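Side-chain contacts in ParA (Salmonella enterica subsp. enterica serovar Newport str. SL317, PDB 3EZF), which probably acts as a P-loop ATPase in plasmid partition and, through its winged helix-turn-helix DNA-binding part, as an ADP-regulated transcriptional repressor: residues V113-N118 with P261-G266; T131-L136 with L147-I152; A158-F163 with F252-P257; Q179-N184 with Y233-R238. One frame throughout, in Å; residues are numbered along the deposited sequence.

Contact 1 (V113-N118 with P261-G266)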
loop_
_atom_site.group_PDB
_atom_site.type_symbol
_atom_site.label_atom_id
_atom_site.label_comp_id
_atom_site.label_asym_id
_atom_site.label_seq_id
_atom_site.Cartn_x
_atom_site.Cartn_y
_atom_site.Cartn_z
ATOM N N VAL A 113 21.139 -12.708 -4.512
ATOM C CA VAL A 113 20.102 -11.912 -3.862
ATOM C C VAL A 113 19.518 -10.807 -4.745
ATOM O O VAL A 113 20.229 -9.900 -5.195
ATOM C CB VAL A 113 20.631 -11.304 -2.554
ATOM C CG1 VAL A 113 19.531 -10.550 -1.837
ATOM C CG2 VAL A 113 21.149 -12.396 -1.682
ATOM N N ILE A 114 18.204 -10.883 -4.955
ATOM C CA ILE A 114 17.480 -9.940 -5.797
ATOM C C ILE A 114 16.595 -8.965 -5.022
ATOM O O ILE A 114 15.592 -9.354 -4.441
ATOM C CB ILE A 114 16.619 -10.724 -6.787
ATOM C CG1 ILE A 114 17.531 -11.541 -7.707
ATOM C CG2 ILE A 114 15.726 -9.784 -7.557
ATOM C CD1 ILE A 114 17.100 -12.982 -7.892
ATOM N N PHE A 115 16.966 -7.693 -5.021
ATOM C CA PHE A 115 16.189 -6.684 -4.319
ATOM C C PHE A 115 15.095 -6.201 -5.252
ATOM O O PHE A 115 15.385 -5.511 -6.227
ATOM C CB PHE A 115 17.077 -5.503 -3.930
ATOM C CG PHE A 115 16.352 -4.441 -3.168
ATOM C CD1 PHE A 115 16.367 -4.426 -1.775
ATOM C CD2 PHE A 115 15.590 -3.493 -3.842
ATOM C CE1 PHE A 115 15.622 -3.481 -1.064
ATOM C CE2 PHE A 115 14.843 -2.547 -3.150
ATOM C CZ PHE A 115 14.857 -2.538 -1.757
ATOM N N VAL A 116 13.843 -6.555 -4.962
ATOM C CA VAL A 116 12.714 -6.148 -5.807
ATOM C C VAL A 116 12.177 -4.773 -5.428
ATOM O O VAL A 116 11.730 -4.581 -4.301
ATOM C CB VAL A 116 11.559 -7.155 -5.708
ATOM C CG1 VAL A 116 10.531 -6.885 -6.794
ATOM C CG2 VAL A 116 12.094 -8.560 -5.829
ATOM N N VAL A 117 12.220 -3.836 -6.381
ATOM C CA VAL A 117 11.762 -2.456 -6.189
ATOM C C VAL A 117 10.256 -2.298 -6.337
ATOM O O VAL A 117 9.765 -1.940 -7.401
ATOM C CB VAL A 117 12.447 -1.511 -7.194
ATOM C CG1 VAL A 117 11.831 -0.119 -7.131
ATOM C CG2 VAL A 117 13.926 -1.441 -6.889
ATOM N N ASN A 118 9.524 -2.545 -5.259
ATOM C CA ASN A 118 8.081 -2.437 -5.298
ATOM C C ASN A 118 7.615 -1.118 -4.721
ATOM O O ASN A 118 7.698 -0.896 -3.508
ATOM C CB ASN A 118 7.441 -3.575 -4.517
ATOM C CG ASN A 118 6.060 -3.912 -5.033
ATOM O OD1 ASN A 118 5.908 -4.356 -6.179
ATOM N ND2 ASN A 118 5.036 -3.691 -4.198
ATOM N N PRO A 261 15.587 1.503 7.586
ATOM C CA PRO A 261 16.386 0.367 8.042
ATOM C C PRO A 261 16.156 -0.910 7.236
ATOM O O PRO A 261 17.100 -1.628 6.954
ATOM C CB PRO A 261 16.007 0.244 9.513
ATOM C CG PRO A 261 14.652 0.903 9.591
ATOM C CD PRO A 261 14.789 2.068 8.689
ATOM N N PHE A 262 14.922 -1.188 6.835
ATOM C CA PHE A 262 14.675 -2.395 6.054
ATOM C C PHE A 262 15.168 -2.213 4.627
ATOM O O PHE A 262 15.845 -3.094 4.092
ATOM C CB PHE A 262 13.181 -2.756 6.062
ATOM C CG PHE A 262 12.654 -3.164 7.425
ATOM C CD1 PHE A 262 11.296 -3.391 7.622
ATOM C CD2 PHE A 262 13.515 -3.310 8.512
ATOM C CE1 PHE A 262 10.808 -3.756 8.873
ATOM C CE2 PHE A 262 13.029 -3.674 9.767
ATOM C CZ PHE A 262 11.673 -3.893 9.943
ATOM N N LEU A 263 14.829 -1.074 4.016
ATOM C CA LEU A 263 15.262 -0.755 2.647
ATOM C C LEU A 263 16.792 -0.805 2.577
ATOM O O LEU A 263 17.368 -1.468 1.712
ATOM C CB LEU A 263 14.816 0.652 2.266
ATOM C CG LEU A 263 14.379 0.965 0.835
ATOM C CD1 LEU A 263 15.368 0.427 -0.168
ATOM C CD2 LEU A 263 13.011 0.354 0.612
ATOM N N LEU A 264 17.427 -0.083 3.500
ATOM C CA LEU A 264 18.880 -0.005 3.605
ATOM C C LEU A 264 19.508 -1.399 3.755
ATOM O O LEU A 264 20.490 -1.723 3.084
ATOM C CB LEU A 264 19.272 0.878 4.798
ATOM C CG LEU A 264 19.337 2.415 4.723
ATOM C CD1 LEU A 264 20.622 2.827 4.066
ATOM C CD2 LEU A 264 18.159 2.976 3.977
ATOM N N ASN A 265 18.949 -2.220 4.638
ATOM C CA ASN A 265 19.462 -3.567 4.835
ATOM C C ASN A 265 19.275 -4.342 3.542
ATOM O O ASN A 265 20.164 -5.096 3.141
ATOM C CB ASN A 265 18.736 -4.267 5.987
ATOM C CG ASN A 265 19.523 -4.219 7.285
ATOM O OD1 ASN A 265 20.563 -4.860 7.425
ATOM N ND2 ASN A 265 19.031 -3.453 8.234
ATOM N N GLY A 266 18.132 -4.157 2.886
ATOM C CA GLY A 266 17.904 -4.845 1.629
ATOM C C GLY A 266 18.962 -4.505 0.582
ATOM O O GLY A 266 19.648 -5.384 0.076
#

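Contact 2 (T131-L136 with L147-I152)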
loop_
_atom_site.group_PDB
_atom_site.type_symbol
_atom_site.label_atom_id
_atom_site.label_comp_id
_atom_site.label_asym_id
_atom_site.label_seq_id
_atom_site.Cartn_x
_atom_site.Cartn_y
_atom_site.Cartn_z
ATOM N N THR A 131 4.956 -14.551 -6.900
ATOM C CA THR A 131 4.424 -15.031 -8.161
ATOM C C THR A 131 5.567 -15.276 -9.131
ATOM O O THR A 131 5.543 -16.229 -9.906
ATOM C CB THR A 131 3.412 -14.027 -8.757
ATOM O OG1 THR A 131 2.268 -13.928 -7.892
ATOM C CG2 THR A 131 2.954 -14.488 -10.136
ATOM N N LEU A 132 6.581 -14.427 -9.084
ATOM C CA LEU A 132 7.722 -14.621 -9.963
ATOM C C LEU A 132 8.462 -15.857 -9.460
ATOM O O LEU A 132 8.857 -16.729 -10.230
ATOM C CB LEU A 132 8.652 -13.413 -9.906
ATOM C CG LEU A 132 9.249 -12.980 -11.243
ATOM C CD1 LEU A 132 10.417 -12.053 -10.969
ATOM C CD2 LEU A 132 9.690 -14.198 -12.048
ATOM N N ALA A 133 8.644 -15.932 -8.151
ATOM C CA ALA A 133 9.321 -17.071 -7.570
ATOM C C ALA A 133 8.609 -18.357 -7.982
ATOM O O ALA A 133 9.250 -19.337 -8.366
ATOM C CB ALA A 133 9.347 -16.941 -6.062
ATOM N N HIS A 134 7.283 -18.349 -7.900
ATOM C CA HIS A 134 6.495 -19.518 -8.281
ATOM C C HIS A 134 6.648 -19.868 -9.748
ATOM O O HIS A 134 6.783 -21.038 -10.083
ATOM C CB HIS A 134 5.021 -19.297 -7.940
ATOM C CG HIS A 134 4.708 -19.544 -6.497
ATOM N ND1 HIS A 134 3.470 -19.284 -5.938
ATOM C CD2 HIS A 134 5.469 -20.052 -5.500
ATOM C CE1 HIS A 134 3.489 -19.624 -4.667
ATOM N NE2 HIS A 134 4.689 -20.095 -4.370
ATOM N N ALA A 135 6.629 -18.848 -10.607
ATOM C CA ALA A 135 6.790 -19.013 -12.053
ATOM C C ALA A 135 8.152 -19.629 -12.363
ATOM O O ALA A 135 8.236 -20.720 -12.940
ATOM C CB ALA A 135 6.667 -17.652 -12.754
ATOM N N LEU A 136 9.213 -18.922 -11.982
ATOM C CA LEU A 136 10.572 -19.398 -12.205
ATOM C C LEU A 136 10.705 -20.882 -11.817
ATOM O O LEU A 136 11.351 -21.664 -12.509
ATOM C CB LEU A 136 11.560 -18.539 -11.392
ATOM C CG LEU A 136 11.737 -17.085 -11.863
ATOM C CD1 LEU A 136 12.586 -16.273 -10.899
ATOM C CD2 LEU A 136 12.380 -17.111 -13.228
ATOM N N LEU A 147 15.300 -25.188 -9.396
ATOM C CA LEU A 147 15.472 -23.906 -8.713
ATOM C C LEU A 147 14.956 -23.873 -7.271
ATOM O O LEU A 147 13.863 -24.363 -6.971
ATOM C CB LEU A 147 14.790 -22.811 -9.538
ATOM C CG LEU A 147 15.684 -21.760 -10.199
ATOM C CD1 LEU A 147 16.921 -22.413 -10.777
ATOM C CD2 LEU A 147 14.889 -21.007 -11.268
ATOM N N ARG A 148 15.769 -23.309 -6.382
ATOM C CA ARG A 148 15.438 -23.161 -4.960
ATOM C C ARG A 148 15.335 -21.658 -4.702
ATOM O O ARG A 148 16.349 -20.955 -4.686
ATOM C CB ARG A 148 16.546 -23.739 -4.102
ATOM C CG ARG A 148 16.819 -25.212 -4.319
ATOM C CD ARG A 148 18.089 -25.597 -3.577
ATOM N NE ARG A 148 19.216 -24.748 -3.963
ATOM C CZ ARG A 148 20.425 -24.807 -3.422
ATOM N NH1 ARG A 148 20.680 -25.676 -2.454
ATOM N NH2 ARG A 148 21.384 -24.005 -3.861
ATOM N N ILE A 149 14.109 -21.183 -4.489
ATOM C CA ILE A 149 13.822 -19.766 -4.304
ATOM C C ILE A 149 13.288 -19.360 -2.924
ATOM O O ILE A 149 12.367 -19.996 -2.366
ATOM C CB ILE A 149 12.805 -19.312 -5.373
ATOM C CG1 ILE A 149 13.345 -19.653 -6.765
ATOM C CG2 ILE A 149 12.523 -17.821 -5.247
ATOM C CD1 ILE A 149 12.468 -19.177 -7.927
ATOM N N LEU A 150 13.860 -18.284 -2.383
ATOM C CA LEU A 150 13.435 -17.766 -1.087
ATOM C C LEU A 150 12.916 -16.337 -1.211
ATOM O O LEU A 150 13.541 -15.487 -1.865
ATOM C CB LEU A 150 14.588 -17.781 -0.092
ATOM C CG LEU A 150 14.194 -17.391 1.337
ATOM C CD1 LEU A 150 13.386 -18.515 1.955
ATOM C CD2 LEU A 150 15.448 -17.122 2.169
ATOM N N VAL A 151 11.776 -16.067 -0.584
ATOM C CA VAL A 151 11.213 -14.727 -0.646
ATOM C C VAL A 151 11.112 -14.131 0.737
ATOM O O VAL A 151 10.132 -14.340 1.435
ATOM C CB VAL A 151 9.801 -14.709 -1.277
ATOM C CG1 VAL A 151 9.254 -13.285 -1.250
ATOM C CG2 VAL A 151 9.843 -15.210 -2.716
ATOM N N ILE A 152 12.133 -13.389 1.133
ATOM C CA ILE A 152 12.155 -12.744 2.437
ATOM C C ILE A 152 11.310 -11.479 2.382
ATOM O O ILE A 152 11.648 -10.516 1.702
ATOM C CB ILE A 152 13.599 -12.373 2.851
ATOM C CG1 ILE A 152 14.402 -13.646 3.124
ATOM C CG2 ILE A 152 13.567 -11.447 4.058
ATOM C CD1 ILE A 152 15.882 -13.511 2.881
#

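Contact 3 (A158-F163 with F252-P257)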
loop_
_atom_site.group_PDB
_atom_site.type_symbol
_atom_site.label_atom_id
_atom_site.label_comp_id
_atom_site.label_asym_id
_atom_site.label_seq_id
_atom_site.Cartn_x
_atom_site.Cartn_y
_atom_site.Cartn_z
ATOM N N ALA A 158 3.096 -6.894 4.598
ATOM C CA ALA A 158 3.051 -8.343 4.445
ATOM C C ALA A 158 2.294 -8.773 3.197
ATOM O O ALA A 158 1.702 -9.853 3.157
ATOM C CB ALA A 158 2.424 -8.977 5.684
ATOM N N SER A 159 2.318 -7.919 2.180
ATOM C CA SER A 159 1.653 -8.217 0.919
ATOM C C SER A 159 1.995 -9.659 0.571
ATOM O O SER A 159 1.117 -10.505 0.512
ATOM C CB SER A 159 2.151 -7.271 -0.181
ATOM O OG SER A 159 2.086 -5.914 0.243
ATOM N N SER A 160 3.278 -9.941 0.370
ATOM C CA SER A 160 3.718 -11.296 0.042
ATOM C C SER A 160 3.249 -12.320 1.071
ATOM O O SER A 160 2.701 -13.365 0.717
ATOM C CB SER A 160 5.243 -11.357 -0.053
ATOM O OG SER A 160 5.701 -10.730 -1.235
ATOM N N THR A 161 3.474 -12.012 2.344
ATOM C CA THR A 161 3.088 -12.893 3.445
ATOM C C THR A 161 1.765 -13.649 3.229
ATOM O O THR A 161 1.563 -14.726 3.796
ATOM C CB THR A 161 3.009 -12.095 4.769
ATOM O OG1 THR A 161 4.309 -11.588 5.090
ATOM C CG2 THR A 161 2.514 -12.970 5.910
ATOM N N MET A 162 0.881 -13.097 2.399
ATOM C CA MET A 162 -0.413 -13.721 2.124
ATOM C C MET A 162 -0.311 -14.915 1.182
ATOM O O MET A 162 -1.174 -15.095 0.320
ATOM C CB MET A 162 -1.369 -12.704 1.506
ATOM C CG MET A 162 -1.307 -11.334 2.133
ATOM S SD MET A 162 -2.282 -10.171 1.183
ATOM C CE MET A 162 -1.542 -10.325 -0.469
ATOM N N PHE A 163 0.735 -15.722 1.336
ATOM C CA PHE A 163 0.909 -16.899 0.491
ATOM C C PHE A 163 1.315 -18.131 1.286
ATOM O O PHE A 163 1.471 -19.228 0.729
ATOM C CB PHE A 163 1.938 -16.625 -0.605
ATOM C CG PHE A 163 1.423 -15.748 -1.701
ATOM C CD1 PHE A 163 1.372 -14.369 -1.543
ATOM C CD2 PHE A 163 0.946 -16.303 -2.881
ATOM C CE1 PHE A 163 0.856 -13.556 -2.545
ATOM C CE2 PHE A 163 0.429 -15.498 -3.888
ATOM C CZ PHE A 163 0.382 -14.122 -3.718
ATOM N N PHE A 252 14.848 -13.437 -2.983
ATOM C CA PHE A 252 14.246 -12.136 -3.275
ATOM C C PHE A 252 13.964 -11.359 -2.010
ATOM O O PHE A 252 13.740 -11.942 -0.959
ATOM C CB PHE A 252 12.933 -12.283 -4.043
ATOM C CG PHE A 252 13.108 -12.689 -5.474
ATOM C CD1 PHE A 252 13.210 -14.031 -5.828
ATOM C CD2 PHE A 252 13.192 -11.725 -6.469
ATOM C CE1 PHE A 252 13.401 -14.409 -7.143
ATOM C CE2 PHE A 252 13.385 -12.092 -7.803
ATOM C CZ PHE A 252 13.489 -13.440 -8.136
ATOM N N ILE A 253 13.965 -10.037 -2.117
ATOM C CA ILE A 253 13.683 -9.189 -0.975
ATOM C C ILE A 253 12.599 -8.172 -1.288
ATOM O O ILE A 253 12.704 -7.420 -2.261
ATOM C CB ILE A 253 14.943 -8.477 -0.516
ATOM C CG1 ILE A 253 15.913 -9.519 0.020
ATOM C CG2 ILE A 253 14.621 -7.467 0.585
ATOM C CD1 ILE A 253 17.296 -9.021 0.179
ATOM N N ASP A 254 11.571 -8.159 -0.435
ATOM C CA ASP A 254 10.400 -7.283 -0.547
ATOM C C ASP A 254 10.299 -6.214 0.533
ATOM O O ASP A 254 10.314 -6.546 1.717
ATOM C CB ASP A 254 9.142 -8.137 -0.465
ATOM C CG ASP A 254 8.423 -8.231 -1.764
ATOM O OD1 ASP A 254 9.080 -8.175 -2.823
ATOM O OD2 ASP A 254 7.193 -8.376 -1.726
ATOM N N THR A 255 10.173 -4.944 0.131
ATOM C CA THR A 255 10.023 -3.841 1.090
ATOM C C THR A 255 9.233 -2.675 0.533
ATOM O O THR A 255 9.254 -2.436 -0.672
ATOM C CB THR A 255 11.344 -3.230 1.526
ATOM O OG1 THR A 255 12.321 -4.255 1.706
ATOM C CG2 THR A 255 11.139 -2.488 2.843
ATOM N N GLY A 256 8.555 -1.950 1.421
ATOM C CA GLY A 256 7.801 -0.779 1.012
ATOM C C GLY A 256 8.798 0.339 0.744
ATOM O O GLY A 256 10.004 0.115 0.871
ATOM N N PRO A 257 8.345 1.550 0.381
ATOM C CA PRO A 257 9.219 2.699 0.092
ATOM C C PRO A 257 9.871 3.333 1.327
ATOM O O PRO A 257 10.918 2.892 1.802
ATOM C CB PRO A 257 8.276 3.685 -0.596
ATOM C CG PRO A 257 7.140 2.824 -1.092
ATOM C CD PRO A 257 6.953 1.856 0.023
#

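Contact 4 (Q179-N184 with Y233-R238). Unlike the reference sequence in segment 179-184: Asn-184 (reference Asp). Unlike the reference sequence in segment 233-238: Tyr-233 (reference Ser), Ile-235 (reference Val), Arg-238 (reference Lys).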
loop_
_atom_site.group_PDB
_atom_site.type_symbol
_atom_site.label_atom_id
_atom_site.label_comp_id
_atom_site.label_asym_id
_atom_site.label_seq_id
_atom_site.Cartn_x
_atom_site.Cartn_y
_atom_site.Cartn_z
ATOM N N GLN A 179 12.091 -9.658 12.925
ATOM C CA GLN A 179 12.330 -10.297 14.207
ATOM C C GLN A 179 13.489 -11.294 14.122
ATOM O O GLN A 179 14.375 -11.284 14.983
ATOM C CB GLN A 179 11.053 -10.987 14.677
ATOM C CG GLN A 179 9.901 -10.018 14.962
ATOM C CD GLN A 179 8.539 -10.710 15.050
ATOM O OE1 GLN A 179 7.499 -10.047 15.112
ATOM N NE2 GLN A 179 8.542 -12.044 15.053
ATOM N N ALA A 180 13.500 -12.136 13.089
ATOM C CA ALA A 180 14.571 -13.115 12.924
ATOM C C ALA A 180 15.937 -12.447 12.897
ATOM O O ALA A 180 16.904 -12.966 13.456
ATOM C CB ALA A 180 14.364 -13.904 11.677
ATOM N N MET A 181 16.028 -11.285 12.265
ATOM C CA MET A 181 17.303 -10.577 12.189
ATOM C C MET A 181 17.790 -10.140 13.562
ATOM O O MET A 181 18.977 -10.174 13.858
ATOM C CB MET A 181 17.166 -9.338 11.317
ATOM C CG MET A 181 16.788 -9.607 9.885
ATOM S SD MET A 181 16.316 -8.036 9.013
ATOM C CE MET A 181 17.910 -7.434 8.668
ATOM N N LEU A 182 16.862 -9.706 14.397
ATOM C CA LEU A 182 17.211 -9.236 15.730
ATOM C C LEU A 182 17.535 -10.366 16.711
ATOM O O LEU A 182 18.300 -10.167 17.659
ATOM C CB LEU A 182 16.079 -8.360 16.289
ATOM C CG LEU A 182 15.880 -6.999 15.603
ATOM C CD1 LEU A 182 14.663 -6.269 16.194
ATOM C CD2 LEU A 182 17.144 -6.170 15.780
ATOM N N ASN A 183 16.985 -11.554 16.470
ATOM C CA ASN A 183 17.212 -12.677 17.372
ATOM C C ASN A 183 18.474 -13.496 17.133
ATOM O O ASN A 183 18.623 -14.577 17.704
ATOM C CB ASN A 183 16.004 -13.609 17.369
ATOM C CG ASN A 183 14.729 -12.894 17.719
ATOM O OD1 ASN A 183 14.717 -12.023 18.582
ATOM N ND2 ASN A 183 13.639 -13.266 17.058
ATOM N N ASN A 184 19.383 -12.994 16.306
ATOM C CA ASN A 184 20.623 -13.714 16.031
ATOM C C ASN A 184 20.407 -15.245 16.000
ATOM O O ASN A 184 21.100 -15.991 16.695
ATOM C CB ASN A 184 21.650 -13.361 17.104
ATOM C CG ASN A 184 23.070 -13.573 16.644
ATOM O OD1 ASN A 184 23.326 -14.324 15.710
ATOM N ND2 ASN A 184 24.011 -12.915 17.307
ATOM N N TYR A 233 22.979 -1.862 9.208
ATOM C CA TYR A 233 22.650 -2.087 7.801
ATOM C C TYR A 233 23.276 -3.333 7.184
ATOM O O TYR A 233 23.244 -3.514 5.972
ATOM C CB TYR A 233 23.009 -0.835 6.973
ATOM C CG TYR A 233 22.265 0.415 7.416
ATOM C CD1 TYR A 233 22.928 1.638 7.555
ATOM C CD2 TYR A 233 20.896 0.370 7.714
ATOM C CE1 TYR A 233 22.248 2.779 7.980
ATOM C CE2 TYR A 233 20.206 1.508 8.137
ATOM C CZ TYR A 233 20.888 2.709 8.269
ATOM O OH TYR A 233 20.208 3.832 8.695
ATOM N N GLU A 234 23.837 -4.200 8.017
ATOM C CA GLU A 234 24.448 -5.425 7.526
ATOM C C GLU A 234 23.820 -6.630 8.201
ATOM O O GLU A 234 24.250 -7.760 7.971
ATOM C CB GLU A 234 25.950 -5.441 7.800
ATOM C CG GLU A 234 26.727 -4.287 7.197
ATOM C CD GLU A 234 28.244 -4.412 7.402
ATOM O OE1 GLU A 234 28.676 -5.206 8.265
ATOM O OE2 GLU A 234 29.012 -3.709 6.706
ATOM N N ILE A 235 22.807 -6.397 9.036
ATOM C CA ILE A 235 22.149 -7.494 9.741
ATOM C C ILE A 235 21.516 -8.509 8.794
ATOM O O ILE A 235 21.712 -9.705 8.959
ATOM C CB ILE A 235 21.041 -7.003 10.695
ATOM C CG1 ILE A 235 21.518 -5.802 11.517
ATOM C CG2 ILE A 235 20.649 -8.140 11.621
ATOM C CD1 ILE A 235 22.798 -6.053 12.286
ATOM N N LEU A 236 20.762 -8.029 7.807
ATOM C CA LEU A 236 20.095 -8.912 6.840
ATOM C C LEU A 236 21.062 -9.914 6.198
ATOM O O LEU A 236 20.739 -11.078 6.074
ATOM C CB LEU A 236 19.404 -8.088 5.729
ATOM C CG LEU A 236 18.209 -8.677 4.955
ATOM C CD1 LEU A 236 18.093 -7.961 3.628
ATOM C CD2 LEU A 236 18.365 -10.149 4.707
ATOM N N ARG A 237 22.244 -9.462 5.792
ATOM C CA ARG A 237 23.208 -10.353 5.155
ATOM C C ARG A 237 23.840 -11.303 6.154
ATOM O O ARG A 237 24.141 -12.440 5.824
ATOM C CB ARG A 237 24.330 -9.552 4.471
ATOM C CG ARG A 237 24.552 -9.833 2.965
ATOM C CD ARG A 237 25.101 -11.221 2.587
ATOM N NE ARG A 237 24.844 -11.469 1.157
ATOM C CZ ARG A 237 25.335 -12.476 0.426
ATOM N NH1 ARG A 237 26.147 -13.385 0.955
ATOM N NH2 ARG A 237 25.002 -12.577 -0.855
ATOM N N ARG A 238 24.037 -10.845 7.378
ATOM C CA ARG A 238 24.681 -11.676 8.373
ATOM C C ARG A 238 23.799 -12.611 9.191
ATOM O O ARG A 238 24.202 -13.730 9.475
ATOM C CB ARG A 238 25.469 -10.795 9.339
ATOM C CG ARG A 238 26.706 -11.474 9.883
ATOM C CD ARG A 238 27.065 -10.980 11.279
ATOM N NE ARG A 238 26.112 -11.447 12.286
ATOM C CZ ARG A 238 26.461 -11.848 13.506
ATOM N NH1 ARG A 238 27.741 -11.835 13.866
ATOM N NH2 ARG A 238 25.535 -12.270 14.365
#

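Contact 1 (V113-N118 with P261-G266)
The ring of Phe-115 rests against one flank of the helix 261-266, touching it at Leu-263 and Gly-266. Its far corner does the first job: Phe-115 CZ lies 3.4 Å from Leu-263 CD1, and the two side chains cross at roughly a right angle. The near side of the ring does the second, with Phe-115 CD1 3.5 Å from Gly-266 C and Phe-115 CE1 3.8 Å from Gly-266 CA. Glycine suits this place because it has no side chain where the ring lies, so the aromatic group can settle directly on helix backbone. Phe-115 reaches that far because CG extends opposite the backbone N (chi1 -178°), carrying the ring straight out from the strand. Strand 112-116 is a central strand of the parallel sheet of a P-loop NTPase, and in sequence it runs into the P-loop; the helix packs on one face of that sheet. Farther out, Asn-265 steadies the helix start. Asn-265 ND2 donates to Pro-261 O at 2.9 Å from above the carbonyl plane, while its own backbone N reaches the same oxygen from the opposite face. ND2 also bonds to Gln-232 O, and Gly-266 O to Ser-270 OG.

Contact 2 (T131-L136 with L147-I152)
Ala-133 presents its methyl to two branched residues of the strand, Ile-149 and Val-151. Ala-133 CB is 3.4 Å from Ile-149 CG2 and 3.8 Å from Val-151 CG2, so this small bump fits between two neighbouring methyl branches on the same side of the strand. The matching projection from the strand is the long arm of Ile-149. With chi2 at -176° that arm is fully extended, and it pushes Ile-149 CD1 into the groove between consecutive helix turns, 3.3 Å from Ala-133 O and 3.6 Å from Leu-136 CB. Alanine suits the helix here because a short side chain lets the backbone come close, whereas isoleucine offers both a near and a far branch. Helix 131-136 runs antiparallel to strand 149-152, at 177°, with the axes 8.9 Å apart: it is the return limb of a beta-alpha-beta crossover from strand 112-116, which passes over strand 250-254 to reach strand 149-153. Leu-147 brings CD2 against the last turn of helix 129-138, 3.8 Å from Leu-136 O and 4.1 Å from Leu-136 CB. Phe-392 of the long helix 378-400 touches both leucines, and Val-203 of the edge strand lies against Ala-133.

Contact 3 (A158-F163 with F252-P257)
Ser-160 and Asp-254 face each other across two very different backbones, their CA atoms 7.8 Å apart. Residues 252-254 are extended, part of a sheet strand, whereas 158-163 is irregular: Ala-158 takes a left-handed conformation (phi 61°), and the next three residues have helix-like angles without forming a regular helix. The contact between them is essentially one bond. Ser-160 OG donates to Asp-254 OD2 over 2.8 Å, coming from above the carboxylate plane, 50° out of it. With chi1 at -73° the hydroxyl stands opposite the serine's carbonyl carbon, aimed at the strand; a short side chain with a donor is well matched to a buried acid. The other carboxylate oxygen, OD1, is bonded to Thr-129 OG1 at the start of helix 129-138. By sequence and position, Asp-254 lies on the Walker B strand of this ParA-type ATPase, and 158-163 belongs to the loop after the neighbouring strand 149-153, whose Asp-153 bonds to Thr-161 OG1. Two hydroxyls, one from a loop and one from a helix, thus hold separate oxygens of one buried carboxylate, which probably fixes its rotation and couples the position of the loop to the Walker B strand.

Contact 4 (Q179-N184 with Y233-R238)
Met-181 reaches Ile-235 and Leu-236 through a side chain that starts out extended and then hooks. Its CG stands opposite the carbonyl carbon (chi1 -62°), and the bend at chi3, 80°, swings the terminal methyl over the first turn of the other helix. There Met-181 CE meets Leu-236 CB at 3.4 Å and lies 3.8 Å from Ile-235 CB. Methionine is well suited to this, since its unbranched, flexible chain can bend its methyl onto the helix. Ile-235 answers with its short branch: Ile-235 CG2 packs 3.7 Å from Met-181 CB and 3.5 Å from Met-181 O, while its longer branch leads away. Leu-236 takes part mainly through its CB and backbone, although its side chain sets off away from the partner helix. The contact thus joins the end of helix 177-182 to the beginning of helix 235-241, which leads into the Walker B strand of the P-loop fold. Glu-234 occupies the N-cap position, and Glu-234 O accepts from Arg-238 N at 3.1 Å. The backbone N of Leu-236 is taken up by Asn-265 OD1, from helix 261-267, while Trp-219 touches both Met-181 and Ile-235. At the exposed rim, Asn-184 and Arg-238 cross obliquely, their amide and guanidinium planes 59° apart; both also touch a crystal neighbour, and the pair is only loosely defined.

Of the contact segments, strand 112-116 comes first along the chain, and its partner helix 261-267 is the last of the eight; contact 1 therefore closes the widest loop and encloses the other three. Contact 2 closes early, bringing helix 129-138 back onto strand 149-153 after a short loop. Contact 3 then opens in the following loop and shuts at strand 250-254, with contact 4 nested inside it; no two contacts cross. Strand 250-254 lies between 149-153 and 112-116 in the sheet, so backbone hydrogen bonds tie contact 3 to both contact 2 and contact 1. Contact 4 joins helices beside the sheet and touches contacts 1 and 3.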